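Local coordinates for protein FAD-binding oxidoreductase (Gulosibacter chungangensis, PDB 7PBG) that oxidises 4-ethylphenol and probably related 4-alkylphenols, using a covalently attached FAD, in a dehydrogenation that yields the 4-vinylphenol, at residues E312-Y325 and R363-T376. Residues are numbered along the deposited sequence; the frame is centred on the assembly and turned at random.
Sequences ELGIGHWIVYGTCY and RASELLNARHELNT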
loop_
_atom_site.group_PDB
_atom_site.type_symbol
_atom_site.label_atom_id
_atom_site.label_comp_id
_atom_site.label_asym_id
_atom_site.label_seq_id
_atom_site.Cartn_x
_atom_site.Cartn_y
_atom_site.Cartn_z
ATOM N N GLU A 312 13.110 39.925 10.707
ATOM C CA GLU A 312 13.194 40.676 9.425
ATOM C C GLU A 312 12.326 39.992 8.375
ATOM O O GLU A 312 11.751 40.671 7.577
ATOM C CB GLU A 312 14.664 40.845 9.037
ATOM C CG GLU A 312 15.401 41.737 10.018
ATOM C CD GLU A 312 16.879 41.892 9.725
ATOM O OE1 GLU A 312 17.615 42.190 10.671
ATOM O OE2 GLU A 312 17.284 41.612 8.556
ATOM N N LEU A 313 12.295 38.666 8.322
ATOM C CA LEU A 313 11.369 37.923 7.423
ATOM C C LEU A 313 9.948 38.016 7.957
ATOM O O LEU A 313 9.016 37.822 7.172
ATOM C CB LEU A 313 11.816 36.480 7.318
ATOM C CG LEU A 313 13.196 36.256 6.723
ATOM C CD1 LEU A 313 13.555 34.797 6.751
ATOM C CD2 LEU A 313 13.199 36.751 5.270
ATOM N N GLY A 314 9.782 38.316 9.248
ATOM C CA GLY A 314 8.438 38.402 9.834
ATOM C C GLY A 314 7.784 37.028 9.901
ATOM O O GLY A 314 6.582 36.944 9.653
ATOM N N ILE A 315 8.534 36.008 10.308
ATOM C CA ILE A 315 8.012 34.621 10.426
ATOM C C ILE A 315 8.136 34.146 11.896
ATOM O O ILE A 315 7.760 34.910 12.804
ATOM C CB ILE A 315 8.647 33.740 9.329
ATOM C CG1 ILE A 315 10.172 33.685 9.388
ATOM C CG2 ILE A 315 8.234 34.268 7.954
ATOM C CD1 ILE A 315 10.761 32.801 8.318
ATOM N N GLY A 316 8.578 32.929 12.131
ATOM C CA GLY A 316 8.752 32.403 13.505
ATOM C C GLY A 316 9.993 31.560 13.547
ATOM O O GLY A 316 10.492 31.203 12.483
ATOM N N HIS A 317 10.431 31.155 14.736
ATOM C CA HIS A 317 11.491 30.134 14.845
ATOM C C HIS A 317 11.007 28.795 14.266
ATOM O O HIS A 317 11.867 28.004 13.824
ATOM C CB HIS A 317 11.894 30.000 16.309
ATOM C CG HIS A 317 12.832 31.075 16.725
ATOM N ND1 HIS A 317 14.154 31.093 16.322
ATOM C CD2 HIS A 317 12.648 32.209 17.435
ATOM C CE1 HIS A 317 14.734 32.181 16.789
ATOM N NE2 HIS A 317 13.841 32.885 17.479
ATOM N N TRP A 318 9.697 28.518 14.352
ATOM C CA TRP A 318 8.987 27.381 13.732
ATOM C C TRP A 318 7.851 27.978 12.916
ATOM O O TRP A 318 7.203 28.938 13.401
ATOM C CB TRP A 318 8.470 26.373 14.768
ATOM C CG TRP A 318 9.596 25.694 15.472
ATOM C CD1 TRP A 318 10.045 25.930 16.734
ATOM C CD2 TRP A 318 10.462 24.685 14.913
ATOM N NE1 TRP A 318 11.135 25.140 16.989
ATOM C CE2 TRP A 318 11.405 24.359 15.909
ATOM C CE3 TRP A 318 10.495 24.014 13.689
ATOM C CZ2 TRP A 318 12.387 23.379 15.707
ATOM C CZ3 TRP A 318 11.467 23.060 13.473
ATOM C CH2 TRP A 318 12.386 22.751 14.482
ATOM N N ILE A 319 7.654 27.432 11.731
ATOM C CA ILE A 319 6.514 27.784 10.878
ATOM C C ILE A 319 5.812 26.479 10.512
ATOM O O ILE A 319 6.466 25.523 10.027
ATOM C CB ILE A 319 6.990 28.546 9.625
ATOM C CG1 ILE A 319 7.991 29.660 9.932
ATOM C CG2 ILE A 319 5.791 29.026 8.849
ATOM C CD1 ILE A 319 9.430 29.256 9.875
ATOM N N VAL A 320 4.511 26.462 10.705
ATOM C CA VAL A 320 3.602 25.409 10.186
ATOM C C VAL A 320 3.006 25.920 8.885
ATOM O O VAL A 320 2.479 27.005 8.886
ATOM C CB VAL A 320 2.522 25.017 11.192
ATOM C CG1 VAL A 320 1.500 24.064 10.598
ATOM C CG2 VAL A 320 3.172 24.453 12.457
ATOM N N TYR A 321 3.114 25.118 7.836
ATOM C CA TYR A 321 2.372 25.347 6.590
ATOM C C TYR A 321 1.412 24.185 6.357
ATOM O O TYR A 321 1.822 23.022 6.453
ATOM C CB TYR A 321 3.331 25.454 5.409
ATOM C CG TYR A 321 4.225 26.662 5.456
ATOM C CD1 TYR A 321 3.744 27.920 5.104
ATOM C CD2 TYR A 321 5.551 26.555 5.833
ATOM C CE1 TYR A 321 4.569 29.028 5.122
ATOM C CE2 TYR A 321 6.360 27.665 5.916
ATOM C CZ TYR A 321 5.886 28.898 5.521
ATOM O OH TYR A 321 6.736 29.956 5.582
ATOM N N GLY A 322 0.177 24.509 6.008
ATOM C CA GLY A 322 -0.862 23.556 5.639
ATOM C C GLY A 322 -1.829 24.125 4.608
ATOM O O GLY A 322 -1.755 25.317 4.265
ATOM N N THR A 323 -2.760 23.278 4.196
ATOM C CA THR A 323 -3.809 23.609 3.209
ATOM C C THR A 323 -5.083 22.827 3.519
ATOM O O THR A 323 -5.044 21.676 3.974
ATOM C CB THR A 323 -3.304 23.375 1.782
ATOM O OG1 THR A 323 -2.091 24.085 1.581
ATOM C CG2 THR A 323 -4.348 23.758 0.749
ATOM N N CYS A 324 -6.209 23.500 3.363
ATOM C CA CYS A 324 -7.560 22.934 3.456
ATOM C C CYS A 324 -8.156 22.879 2.046
ATOM O O CYS A 324 -7.864 23.762 1.155
ATOM C CB CYS A 324 -8.400 23.782 4.393
ATOM S SG CYS A 324 -7.928 23.511 6.121
ATOM N N TYR A 325 -8.928 21.836 1.825
ATOM C CA TYR A 325 -9.470 21.453 0.493
ATOM C C TYR A 325 -10.966 21.241 0.606
ATOM O O TYR A 325 -11.394 20.503 1.512
ATOM C CB TYR A 325 -8.846 20.152 -0.013
ATOM C CG TYR A 325 -7.340 20.159 -0.008
ATOM C CD1 TYR A 325 -6.625 20.413 -1.164
ATOM C CD2 TYR A 325 -6.622 19.986 1.162
ATOM C CE1 TYR A 325 -5.239 20.427 -1.186
ATOM C CE2 TYR A 325 -5.242 20.043 1.160
ATOM C CZ TYR A 325 -4.532 20.225 -0.024
ATOM O OH TYR A 325 -3.150 20.281 -0.000
ATOM N N ARG A 363 8.754 38.707 1.830
ATOM C CA ARG A 363 9.364 37.369 1.738
ATOM C C ARG A 363 8.503 36.347 2.486
ATOM O O ARG A 363 8.435 35.172 2.020
ATOM C CB ARG A 363 10.815 37.365 2.203
ATOM C CG ARG A 363 11.728 38.084 1.226
ATOM C CD ARG A 363 13.081 38.358 1.832
ATOM N NE ARG A 363 13.075 39.337 2.938
ATOM C CZ ARG A 363 14.164 39.711 3.606
ATOM N NH1 ARG A 363 15.340 39.163 3.329
ATOM N NH2 ARG A 363 14.062 40.588 4.575
ATOM N N ALA A 364 7.824 36.729 3.567
ATOM C CA ALA A 364 6.895 35.786 4.242
ATOM C C ALA A 364 5.832 35.356 3.216
ATOM O O ALA A 364 5.420 34.169 3.161
ATOM C CB ALA A 364 6.230 36.412 5.455
ATOM N N SER A 365 5.336 36.312 2.430
ATOM C CA SER A 365 4.265 36.010 1.457
ATOM C C SER A 365 4.788 35.094 0.343
ATOM O O SER A 365 4.052 34.244 -0.144
ATOM C CB SER A 365 3.603 37.236 0.929
ATOM O OG SER A 365 4.365 37.826 -0.108
ATOM N N GLU A 366 6.066 35.203 0.013
ATOM C CA GLU A 366 6.696 34.377 -1.026
ATOM C C GLU A 366 6.798 32.961 -0.495
ATOM O O GLU A 366 6.536 31.981 -1.253
ATOM C CB GLU A 366 8.054 34.991 -1.343
ATOM C CG GLU A 366 8.796 34.342 -2.492
ATOM C CD GLU A 366 10.237 34.809 -2.617
ATOM O OE1 GLU A 366 10.510 35.980 -2.127
ATOM O OE2 GLU A 366 11.115 33.994 -3.140
ATOM N N LEU A 367 7.173 32.851 0.771
ATOM C CA LEU A 367 7.318 31.510 1.397
ATOM C C LEU A 367 5.978 30.812 1.471
ATOM O O LEU A 367 5.858 29.640 1.049
ATOM C CB LEU A 367 7.934 31.683 2.768
ATOM C CG LEU A 367 9.419 32.024 2.764
ATOM C CD1 LEU A 367 9.837 32.513 4.142
ATOM C CD2 LEU A 367 10.260 30.827 2.324
ATOM N N LEU A 368 4.930 31.530 1.870
ATOM C CA LEU A 368 3.613 30.886 1.937
ATOM C C LEU A 368 3.173 30.541 0.524
ATOM O O LEU A 368 2.517 29.517 0.297
ATOM C CB LEU A 368 2.627 31.826 2.656
ATOM C CG LEU A 368 1.176 31.381 2.644
ATOM C CD1 LEU A 368 0.985 30.007 3.273
ATOM C CD2 LEU A 368 0.342 32.398 3.376
ATOM N N ASN A 369 3.384 31.457 -0.429
ATOM C CA ASN A 369 2.947 31.220 -1.804
ATOM C C ASN A 369 3.607 29.955 -2.380
ATOM O O ASN A 369 2.919 29.212 -3.034
ATOM C CB ASN A 369 3.208 32.435 -2.684
ATOM C CG ASN A 369 2.681 32.216 -4.093
ATOM O OD1 ASN A 369 1.468 32.119 -4.299
ATOM N ND2 ASN A 369 3.581 31.985 -5.035
ATOM N N ALA A 370 4.887 29.724 -2.103
ATOM C CA ALA A 370 5.619 28.557 -2.597
ATOM C C ALA A 370 4.957 27.280 -2.050
ATOM O O ALA A 370 4.773 26.287 -2.816
ATOM C CB ALA A 370 7.061 28.683 -2.192
ATOM N N ARG A 371 4.567 27.281 -0.778
ATOM C CA ARG A 371 3.923 26.090 -0.191
ATOM C C ARG A 371 2.509 25.940 -0.718
ATOM O O ARG A 371 2.065 24.791 -0.950
ATOM C CB ARG A 371 3.940 26.150 1.336
ATOM C CG ARG A 371 5.331 26.295 1.935
ATOM C CD ARG A 371 6.376 25.386 1.360
ATOM N NE ARG A 371 6.080 23.959 1.422
ATOM C CZ ARG A 371 6.964 23.000 1.152
ATOM N NH1 ARG A 371 6.647 21.727 1.320
ATOM N NH2 ARG A 371 8.188 23.340 0.777
ATOM N N HIS A 372 1.776 27.047 -0.818
ATOM C CA HIS A 372 0.419 27.025 -1.370
ATOM C C HIS A 372 0.464 26.369 -2.750
ATOM O O HIS A 372 -0.430 25.595 -3.077
ATOM C CB HIS A 372 -0.123 28.436 -1.406
ATOM C CG HIS A 372 -1.470 28.511 -2.037
ATOM N ND1 HIS A 372 -2.552 27.926 -1.470
ATOM C CD2 HIS A 372 -1.888 29.121 -3.170
ATOM C CE1 HIS A 372 -3.609 28.185 -2.211
ATOM N NE2 HIS A 372 -3.229 28.920 -3.273
ATOM N N GLU A 373 1.457 26.711 -3.560
ATOM C CA GLU A 373 1.615 26.113 -4.892
ATOM C C GLU A 373 1.780 24.592 -4.751
ATOM O O GLU A 373 0.966 23.822 -5.359
ATOM C CB GLU A 373 2.760 26.776 -5.628
ATOM C CG GLU A 373 2.354 28.062 -6.298
ATOM C CD GLU A 373 3.471 28.728 -7.067
ATOM O OE1 GLU A 373 4.642 28.271 -6.948
ATOM O OE2 GLU A 373 3.188 29.771 -7.711
ATOM N N LEU A 374 2.759 24.158 -3.954
ATOM C CA LEU A 374 3.014 22.696 -3.859
ATOM C C LEU A 374 1.742 22.007 -3.368
ATOM O O LEU A 374 1.436 20.909 -3.859
ATOM C CB LEU A 374 4.175 22.394 -2.912
ATOM C CG LEU A 374 5.523 22.933 -3.362
ATOM C CD1 LEU A 374 6.582 22.565 -2.379
ATOM C CD2 LEU A 374 5.927 22.461 -4.756
ATOM N N ASN A 375 1.076 22.597 -2.384
ATOM C CA ASN A 375 -0.071 21.957 -1.686
ATOM C C ASN A 375 -1.306 21.943 -2.583
ATOM O O ASN A 375 -2.264 21.228 -2.247
ATOM C CB ASN A 375 -0.434 22.597 -0.345
ATOM C CG ASN A 375 0.716 22.528 0.612
ATOM O OD1 ASN A 375 1.758 21.919 0.291
ATOM N ND2 ASN A 375 0.510 23.117 1.778
ATOM N N THR A 376 -1.305 22.756 -3.638
ATOM C CA THR A 376 -2.443 22.805 -4.583
ATOM C C THR A 376 -2.079 22.153 -5.919
ATOM O O THR A 376 -2.825 22.330 -6.879
ATOM C CB THR A 376 -2.976 24.229 -4.771
ATOM O OG1 THR A 376 -1.969 25.092 -5.300
ATOM C CG2 THR A 376 -3.560 24.798 -3.496
HETATM O O HOH W 1 16.431 41.664 5.927
HETATM O O HOH W 2 8.594 39.122 5.001
HETATM O O HOH W 3 2.232 21.901 3.951
HETATM O O HOH W 4 5.500 32.580 5.414
#
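The Tyr321 ring lies between Arg371 CG on one face and Ile319 CG2 on the other, with Leu368 CD1 and a water at its edge, in plane. A CH-pi contact with Arg371 is indicated by CG lying 3.9 Å from the Tyr321 ring centroid, 17° off the normal. Bends at chi2 and chi3 fold the rest of Arg371 away from that ring, and its guanidinium, one face on Leu374 CD1, forms a salt bridge with the FAD-binding Glu152. Tyr321 OH is hydrogen-bonded to Asp284 and accepts from the edge water, which also donates to Ala364 O. The Arg363 guanidinium carries Leu313 CD2 centrally over one face, 3.5 Å from Arg363 CZ. At its edge, a second water links Arg363 NH2 to Glu312 OE2. Tyr325 has Thr323 CG2 over one face and Asn375 O at its edge; its OH donates to Asn375 O at 2.6 Å, somewhat out of the carbonyl plane. Asn375 ND2 gives Thr323 OG1 a 2.8 Å bond at 155°, practically within the amide plane, and Ser244 is also hydrogen-bonded to OG1. The axes of strand 318-325 and helix 363-375 approach to 8.5 Å, crossing at -43°: a helix laid on an antiparallel sheet, an alpha+beta arrangement consistent with the C-terminal part of PCMH-type FAD-linked oxidases.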